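Local coordinates for HMG-CoA Lyase (Bacillus subtilis subsp. subtilis, PDB 1YDO), which belongs to the HMGL-like family of proteins and folds as a TIM barrel, with parallel strands inside and helices packed around them, at residues A165-G170 against A201-L206; T190-L195 against L223-T228. All coordinates share one frame; numbering follows the deposited sequence.

Overall arrangement
Both contacts lie on the same side of the chain's centre in a TIM barrel, with their own centres about 13 Å apart. Along the chain their segments alternate: 165-170 ends helix 156-169, 190-195 belongs to helix 185-196, 201-206 leads into strand 204-207, and the last segment, 223-228, closes helix 215-225. Contact 1 thus ties a helix to the start of a strand, whereas contact 2 joins two helices of the outer layer. They meet directly where Leu206 CD1 lies 4.0 Å from Leu192 CD1 and Ile227 packs against Ile204. Strand 204-207 lies beside both, so the two contacts adjoin where the helix layer meets the sheet.

Contact 1: residues A165-G170 against A201-L206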
ATOM      1  N   ALA A 165      24.387 -13.489 -16.766  1.00 51.99           N
ATOM      2  CA  ALA A 165      25.702 -13.695 -16.196  1.00 51.01           C
ATOM      3  C   ALA A 165      25.532 -14.233 -14.777  1.00 50.23           C
ATOM      4  O   ALA A 165      26.049 -15.293 -14.447  1.00 50.06           O
ATOM      5  CB  ALA A 165      26.479 -12.388 -16.172  1.00 51.87           C
ATOM      6  N   LEU A 166      24.789 -13.511 -13.944  1.00 49.07           N
ATOM      7  CA  LEU A 166      24.601 -13.942 -12.576  1.00 47.89           C
ATOM      8  C   LEU A 166      24.218 -15.403 -12.491  1.00 48.03           C
ATOM      9  O   LEU A 166      24.816 -16.171 -11.734  1.00 49.03           O
ATOM     10  CB  LEU A 166      23.546 -13.093 -11.867  1.00 46.12           C
ATOM     11  CG  LEU A 166      24.027 -11.802 -11.212  1.00 44.75           C
ATOM     12  CD1 LEU A 166      25.346 -12.062 -10.498  1.00 43.74           C
ATOM     13  CD2 LEU A 166      24.199 -10.720 -12.249  1.00 44.83           C
ATOM     14  N   PHE A 167      23.233 -15.812 -13.272  1.00 48.05           N
ATOM     15  CA  PHE A 167      22.817 -17.199 -13.212  1.00 48.38           C
ATOM     16  C   PHE A 167      23.890 -18.132 -13.720  1.00 49.79           C
ATOM     17  O   PHE A 167      24.042 -19.248 -13.219  1.00 49.73           O
ATOM     18  CB  PHE A 167      21.519 -17.392 -13.985  1.00 45.89           C
ATOM     19  CG  PHE A 167      20.301 -17.112 -13.170  1.00 45.27           C
ATOM     20  CD1 PHE A 167      20.024 -17.877 -12.039  1.00 44.14           C
ATOM     21  CD2 PHE A 167      19.430 -16.085 -13.518  1.00 45.30           C
ATOM     22  CE1 PHE A 167      18.899 -17.627 -11.267  1.00 42.85           C
ATOM     23  CE2 PHE A 167      18.297 -15.824 -12.748  1.00 44.24           C
ATOM     24  CZ  PHE A 167      18.031 -16.598 -11.620  1.00 42.81           C
ATOM     25  N   GLU A 168      24.644 -17.660 -14.706  1.00 51.92           N
ATOM     26  CA  GLU A 168      25.727 -18.440 -15.303  1.00 53.63           C
ATOM     27  C   GLU A 168      26.819 -18.770 -14.277  1.00 52.82           C
ATOM     28  O   GLU A 168      27.486 -19.800 -14.379  1.00 53.08           O
ATOM     29  CB  GLU A 168      26.337 -17.665 -16.480  1.00 56.34           C
ATOM     30  CG  GLU A 168      27.375 -18.439 -17.300  1.00 59.85           C
ATOM     31  CD  GLU A 168      28.427 -17.535 -17.945  1.00 61.94           C
ATOM     32  OE1 GLU A 168      28.049 -16.596 -18.691  1.00 61.40           O
ATOM     33  OE2 GLU A 168      29.639 -17.771 -17.701  1.00 64.48           O
ATOM     34  N   PHE A 169      27.005 -17.890 -13.297  1.00 52.18           N
ATOM     35  CA  PHE A 169      28.011 -18.098 -12.255  1.00 50.83           C
ATOM     36  C   PHE A 169      27.638 -19.277 -11.344  1.00 50.31           C
ATOM     37  O   PHE A 169      28.512 -19.956 -10.812  1.00 50.00           O
ATOM     38  CB  PHE A 169      28.169 -16.827 -11.405  1.00 49.98           C
ATOM     39  CG  PHE A 169      28.738 -15.644 -12.154  1.00 50.88           C
ATOM     40  CD1 PHE A 169      28.709 -14.365 -11.583  1.00 51.19           C
ATOM     41  CD2 PHE A 169      29.303 -15.797 -13.416  1.00 51.69           C
ATOM     42  CE1 PHE A 169      29.234 -13.255 -12.258  1.00 50.12           C
ATOM     43  CE2 PHE A 169      29.830 -14.691 -14.101  1.00 51.94           C
ATOM     44  CZ  PHE A 169      29.794 -13.417 -13.519  1.00 50.24           C
ATOM     45  N   GLY A 170      26.342 -19.513 -11.162  1.00 49.73           N
ATOM     46  CA  GLY A 170      25.921 -20.612 -10.315  1.00 48.70           C
ATOM     47  C   GLY A 170      25.072 -20.192  -9.132  1.00 48.46           C
ATOM     48  O   GLY A 170      24.784 -21.002  -8.244  1.00 49.43           O
ATOM     49  N   ALA A 201      11.071 -19.073 -12.913  1.00 37.21           N
ATOM     50  CA  ALA A 201      10.413 -18.218 -11.930  1.00 37.14           C
ATOM     51  C   ALA A 201      10.763 -18.577 -10.487  1.00 38.03           C
ATOM     52  O   ALA A 201      10.788 -17.712  -9.614  1.00 37.73           O
ATOM     53  CB  ALA A 201       8.912 -18.270 -12.126  1.00 35.08           C
ATOM     54  N   ASN A 202      11.042 -19.851 -10.237  1.00 39.01           N
ATOM     55  CA  ASN A 202      11.386 -20.290  -8.893  1.00 38.43           C
ATOM     56  C   ASN A 202      12.694 -19.698  -8.396  1.00 38.91           C
ATOM     57  O   ASN A 202      12.926 -19.600  -7.192  1.00 39.96           O
ATOM     58  CB  ASN A 202      11.476 -21.811  -8.835  1.00 40.20           C
ATOM     59  CG  ASN A 202      10.171 -22.483  -9.195  1.00 42.61           C
ATOM     60  OD1 ASN A 202       9.938 -23.638  -8.832  1.00 44.25           O
ATOM     61  ND2 ASN A 202       9.312 -21.768  -9.922  1.00 42.23           N
ATOM     62  N   GLN A 203      13.559 -19.307  -9.316  1.00 38.82           N
ATOM     63  CA  GLN A 203      14.831 -18.740  -8.916  1.00 39.40           C
ATOM     64  C   GLN A 203      14.864 -17.214  -8.988  1.00 38.47           C
ATOM     65  O   GLN A 203      15.932 -16.608  -9.079  1.00 38.11           O
ATOM     66  CB  GLN A 203      15.955 -19.347  -9.759  1.00 40.96           C
ATOM     67  CG  GLN A 203      16.221 -20.801  -9.445  1.00 41.90           C
ATOM     68  CD  GLN A 203      17.208 -21.436 -10.400  1.00 43.16           C
ATOM     69  OE1 GLN A 203      18.331 -20.951 -10.578  1.00 43.31           O
ATOM     70  NE2 GLN A 203      16.792 -22.531 -11.025  1.00 43.60           N
ATOM     71  N   ILE A 204      13.696 -16.592  -8.929  1.00 36.72           N
ATOM     72  CA  ILE A 204      13.629 -15.145  -8.972  1.00 36.41           C
ATOM     73  C   ILE A 204      12.816 -14.574  -7.816  1.00 36.86           C
ATOM     74  O   ILE A 204      11.662 -14.949  -7.607  1.00 37.09           O
ATOM     75  CB  ILE A 204      13.037 -14.666 -10.304  1.00 36.59           C
ATOM     76  CG1 ILE A 204      14.042 -14.913 -11.421  1.00 38.21           C
ATOM     77  CG2 ILE A 204      12.696 -13.201 -10.225  1.00 35.56           C
ATOM     78  CD1 ILE A 204      13.488 -14.672 -12.808  1.00 40.74           C
ATOM     79  N   ALA A 205      13.433 -13.670  -7.058  1.00 37.22           N
ATOM     80  CA  ALA A 205      12.774 -13.043  -5.924  1.00 35.84           C
ATOM     81  C   ALA A 205      12.592 -11.554  -6.183  1.00 35.78           C
ATOM     82  O   ALA A 205      13.269 -10.971  -7.035  1.00 35.08           O
ATOM     83  CB  ALA A 205      13.588 -13.252  -4.683  1.00 35.83           C
ATOM     84  N   LEU A 206      11.676 -10.948  -5.435  1.00 34.70           N
ATOM     85  CA  LEU A 206      11.416  -9.536  -5.587  1.00 34.84           C
ATOM     86  C   LEU A 206      11.565  -8.747  -4.293  1.00 35.60           C
ATOM     87  O   LEU A 206      11.056  -9.137  -3.250  1.00 35.62           O
ATOM     88  CB  LEU A 206      10.029  -9.316  -6.178  1.00 32.17           C
ATOM     89  CG  LEU A 206       9.943  -9.632  -7.659  1.00 31.74           C
ATOM     90  CD1 LEU A 206       8.522  -9.387  -8.124  1.00 33.82           C
ATOM     91  CD2 LEU A 206      10.913  -8.779  -8.454  1.00 30.69           C
TER
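Gln203 meets the ring of Phe167 at the two ends of its side chain, CB and OE1, and both residues send their CB toward the opposing segment. Its CB packs on the rim of the ring, 3.7 Å from Phe167 CE1. CG then turns beside the backbone N (chi1 -70°), and the chain runs on extended, which brings the amide oxygen back to the ring's rim. There OE1 comes to 3.4 Å from Phe167 CE1, with CD1 of the same ring a little farther off. Amide and ring planes stand 76° apart, so the two flat groups are not stacked. The backbone takes part as well: Gln203 O lies in the ring plane at its edge, 3.3 Å from Phe167 CZ. Next along, Ile204 CG1 also approaches this edge, 4.3 Å from Phe167 CZ. No hydrogen bond crosses the contact. A phenylalanine suits the place because its flat, rigid ring reaches from the helix to the strand, where it also meets Phe199 and Leu174. Glutamine, at the partly exposed margin, offers aliphatic carbon to the ring and carries a polar amide at its end. Gly170 ends helix 156-169 in a Schellman motif, its positive phi (120°) turning the chain toward strand 174-177. The arrangement is that of a TIM barrel, in which an outer helix packs against the beginnings of the parallel strands.

Contact 2: residues T190-L195 against L223-T228; sequences TVLEAL and LQMGIT
Leu192 and Ile227 reach toward each other tip to tip and form the apolar heart of this contact. Both leucine methyls close on the end of the isoleucine: Leu192 CD1 is 3.4 Å from Ile227 CD1, and Leu192 CD2 is 3.5 Å from the same atom. Ile227 gets there by setting CG1 beside its backbone N (chi1 -78°) and turning CD1 at chi2 71°, while its other branch, CG2, packs near Ile204 O of the strand. Met225, present as selenomethionine, supplies the second apolar partner. Its CB and CG lie against Leu192, with Met225 CG 4.1 Å from Leu192 CD1. Branched aliphatic residues suit the buried side, and the long, flexible chain of Met225 suits the boundary above it.

The other kind of contact is between a polar group and a methyl. Bends at chi2 and chi3 fold the Met225 chain so that its CE ends 3.4 Å from Glu193 OE1, the two side chains crossing at about a right angle. This is van der Waals packing, and no hydrogen bond links the two segments. Glu193 is exposed, as befits a carboxylate, and bends at its own chi2 toward the methyl.

Backbone shape brings the partners together. Gly226, at phi 127°, takes a conformation easily reached without a CB; it ends helix 215-225 and lets the chain turn so that Ile227 faces Leu192. Met225 and Ile227 also touch Leu196, one turn further along helix 185-196. Leu195 of the same helix packs on helix 156-169, and past Ile227 the chain enters strand 229-232. Gln224 hydrogen-bonds to Gln224 of the second subunit, which places helix 215-225 at the dimer interface as well as beside helix 185-196.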
ATOM      1  N   THR A 190       5.626  -6.079 -17.482  1.00 39.35           N
ATOM      2  CA  THR A 190       6.404  -6.153 -18.710  1.00 37.24           C
ATOM      3  C   THR A 190       7.797  -6.651 -18.367  1.00 35.73           C
ATOM      4  O   THR A 190       8.379  -7.436 -19.105  1.00 35.06           O
ATOM      5  CB  THR A 190       6.510  -4.783 -19.429  1.00 37.05           C
ATOM      6  OG1 THR A 190       7.411  -3.935 -18.718  1.00 37.82           O
ATOM      7  CG2 THR A 190       5.148  -4.109 -19.491  1.00 35.43           C
ATOM      8  N   VAL A 191       8.330  -6.200 -17.238  1.00 35.22           N
ATOM      9  CA  VAL A 191       9.657  -6.620 -16.835  1.00 35.33           C
ATOM     10  C   VAL A 191       9.692  -8.106 -16.555  1.00 36.61           C
ATOM     11  O   VAL A 191      10.497  -8.829 -17.139  1.00 37.40           O
ATOM     12  CB  VAL A 191      10.132  -5.876 -15.589  1.00 35.10           C
ATOM     13  CG1 VAL A 191      11.373  -6.549 -15.028  1.00 35.06           C
ATOM     14  CG2 VAL A 191      10.434  -4.432 -15.936  1.00 34.38           C
ATOM     15  N   LEU A 192       8.828  -8.568 -15.656  1.00 37.61           N
ATOM     16  CA  LEU A 192       8.787  -9.993 -15.337  1.00 38.53           C
ATOM     17  C   LEU A 192       8.430 -10.837 -16.558  1.00 39.87           C
ATOM     18  O   LEU A 192       8.768 -12.012 -16.637  1.00 40.89           O
ATOM     19  CB  LEU A 192       7.797 -10.269 -14.205  1.00 35.97           C
ATOM     20  CG  LEU A 192       8.265  -9.833 -12.827  1.00 33.31           C
ATOM     21  CD1 LEU A 192       7.169 -10.095 -11.825  1.00 31.09           C
ATOM     22  CD2 LEU A 192       9.525 -10.579 -12.449  1.00 34.28           C
ATOM     23  N   GLU A 193       7.750 -10.224 -17.510  1.00 41.89           N
ATOM     24  CA  GLU A 193       7.362 -10.912 -18.727  1.00 43.93           C
ATOM     25  C   GLU A 193       8.610 -11.257 -19.528  1.00 43.25           C
ATOM     26  O   GLU A 193       8.742 -12.367 -20.029  1.00 43.50           O
ATOM     27  CB  GLU A 193       6.470 -10.010 -19.571  1.00 47.32           C
ATOM     28  CG  GLU A 193       5.738 -10.701 -20.708  1.00 52.95           C
ATOM     29  CD  GLU A 193       4.484 -11.432 -20.236  1.00 56.30           C
ATOM     30  OE1 GLU A 193       4.598 -12.610 -19.805  1.00 58.42           O
ATOM     31  OE2 GLU A 193       3.380 -10.821 -20.285  1.00 56.88           O
ATOM     32  N   ALA A 194       9.516 -10.288 -19.646  1.00 42.66           N
ATOM     33  CA  ALA A 194      10.754 -10.455 -20.395  1.00 43.13           C
ATOM     34  C   ALA A 194      11.747 -11.340 -19.658  1.00 43.53           C
ATOM     35  O   ALA A 194      12.509 -12.084 -20.281  1.00 45.26           O
ATOM     36  CB  ALA A 194      11.381  -9.095 -20.679  1.00 43.10           C
ATOM     37  N   LEU A 195      11.747 -11.256 -18.332  1.00 42.90           N
ATOM     38  CA  LEU A 195      12.653 -12.071 -17.529  1.00 42.90           C
ATOM     39  C   LEU A 195      12.161 -13.511 -17.414  1.00 42.38           C
ATOM     40  O   LEU A 195      12.874 -14.446 -17.777  1.00 42.26           O
ATOM     41  CB  LEU A 195      12.826 -11.469 -16.127  1.00 43.10           C
ATOM     42  CG  LEU A 195      13.766 -10.264 -15.999  1.00 44.05           C
ATOM     43  CD1 LEU A 195      13.561  -9.613 -14.650  1.00 43.37           C
ATOM     44  CD2 LEU A 195      15.221 -10.690 -16.168  1.00 43.59           C
ATOM     45  N   LEU A 223       2.699 -11.870  -8.065  1.00 29.71           N
ATOM     46  CA  LEU A 223       2.072 -13.120  -7.673  1.00 31.12           C
ATOM     47  C   LEU A 223       1.347 -13.739  -8.854  1.00 32.73           C
ATOM     48  O   LEU A 223       1.251 -14.963  -8.968  1.00 34.15           O
ATOM     49  CB  LEU A 223       1.082 -12.895  -6.539  1.00 30.31           C
ATOM     50  CG  LEU A 223       1.679 -12.927  -5.146  1.00 28.79           C
ATOM     51  CD1 LEU A 223       0.646 -12.419  -4.179  1.00 28.62           C
ATOM     52  CD2 LEU A 223       2.124 -14.330  -4.787  1.00 28.48           C
ATOM     53  N   GLN A 224       0.837 -12.886  -9.730  1.00 33.89           N
ATOM     54  CA  GLN A 224       0.119 -13.341 -10.907  1.00 35.89           C
ATOM     55  C   GLN A 224       1.051 -13.850 -11.995  1.00 36.06           C
ATOM     56  O   GLN A 224       0.666 -14.704 -12.787  1.00 35.93           O
ATOM     57  CB  GLN A 224      -0.721 -12.212 -11.474  1.00 38.42           C
ATOM     58  CG  GLN A 224      -1.952 -11.857 -10.675  1.00 40.99           C
ATOM     59  CD  GLN A 224      -2.715 -10.694 -11.302  1.00 44.04           C
ATOM     60  OE1 GLN A 224      -3.818 -10.349 -10.870  1.00 45.46           O
ATOM     61  NE2 GLN A 224      -2.124 -10.083 -12.328  1.00 43.29           N
HETATM   62  N   MSE A 225       2.266 -13.321 -12.043  1.00 36.32           N
HETATM   63  CA  MSE A 225       3.224 -13.744 -13.044  1.00 38.15           C
HETATM   64  C   MSE A 225       3.877 -15.064 -12.679  1.00 39.00           C
HETATM   65  O   MSE A 225       4.383 -15.756 -13.557  1.00 40.62           O
HETATM   66  CB  MSE A 225       4.312 -12.688 -13.230  1.00 41.08           C
HETATM   67  CG  MSE A 225       3.814 -11.341 -13.756  1.00 47.31           C
HETATM   68 SE   MSE A 225       2.960 -11.490 -15.508  1.00 55.81          SE
HETATM   69  CE  MSE A 225       4.399 -12.483 -16.375  1.00 55.05           C
ATOM     70  N   GLY A 226       3.896 -15.395 -11.385  1.00 37.78           N
ATOM     71  CA  GLY A 226       4.503 -16.644 -10.941  1.00 36.35           C
ATOM     72  C   GLY A 226       5.557 -16.557  -9.842  1.00 34.55           C
ATOM     73  O   GLY A 226       5.873 -17.558  -9.198  1.00 34.88           O
ATOM     74  N   ILE A 227       6.121 -15.374  -9.628  1.00 32.76           N
ATOM     75  CA  ILE A 227       7.129 -15.207  -8.584  1.00 31.15           C
ATOM     76  C   ILE A 227       6.513 -15.667  -7.264  1.00 29.70           C
ATOM     77  O   ILE A 227       5.341 -15.408  -7.007  1.00 30.17           O
ATOM     78  CB  ILE A 227       7.567 -13.716  -8.452  1.00 29.97           C
ATOM     79  CG1 ILE A 227       8.548 -13.337  -9.558  1.00 29.45           C
ATOM     80  CG2 ILE A 227       8.231 -13.488  -7.126  1.00 29.01           C
ATOM     81  CD1 ILE A 227       7.941 -13.239 -10.898  1.00 30.17           C
ATOM     82  N   THR A 228       7.291 -16.342  -6.429  1.00 29.86           N
ATOM     83  CA  THR A 228       6.766 -16.821  -5.159  1.00 29.58           C
ATOM     84  C   THR A 228       7.724 -16.503  -4.018  1.00 29.16           C
ATOM     85  O   THR A 228       7.585 -17.013  -2.904  1.00 29.40           O
ATOM     86  CB  THR A 228       6.518 -18.356  -5.207  1.00 31.41           C
ATOM     87  OG1 THR A 228       7.752 -19.044  -5.494  1.00 33.42           O
ATOM     88  CG2 THR A 228       5.490 -18.702  -6.297  1.00 29.68           C
TER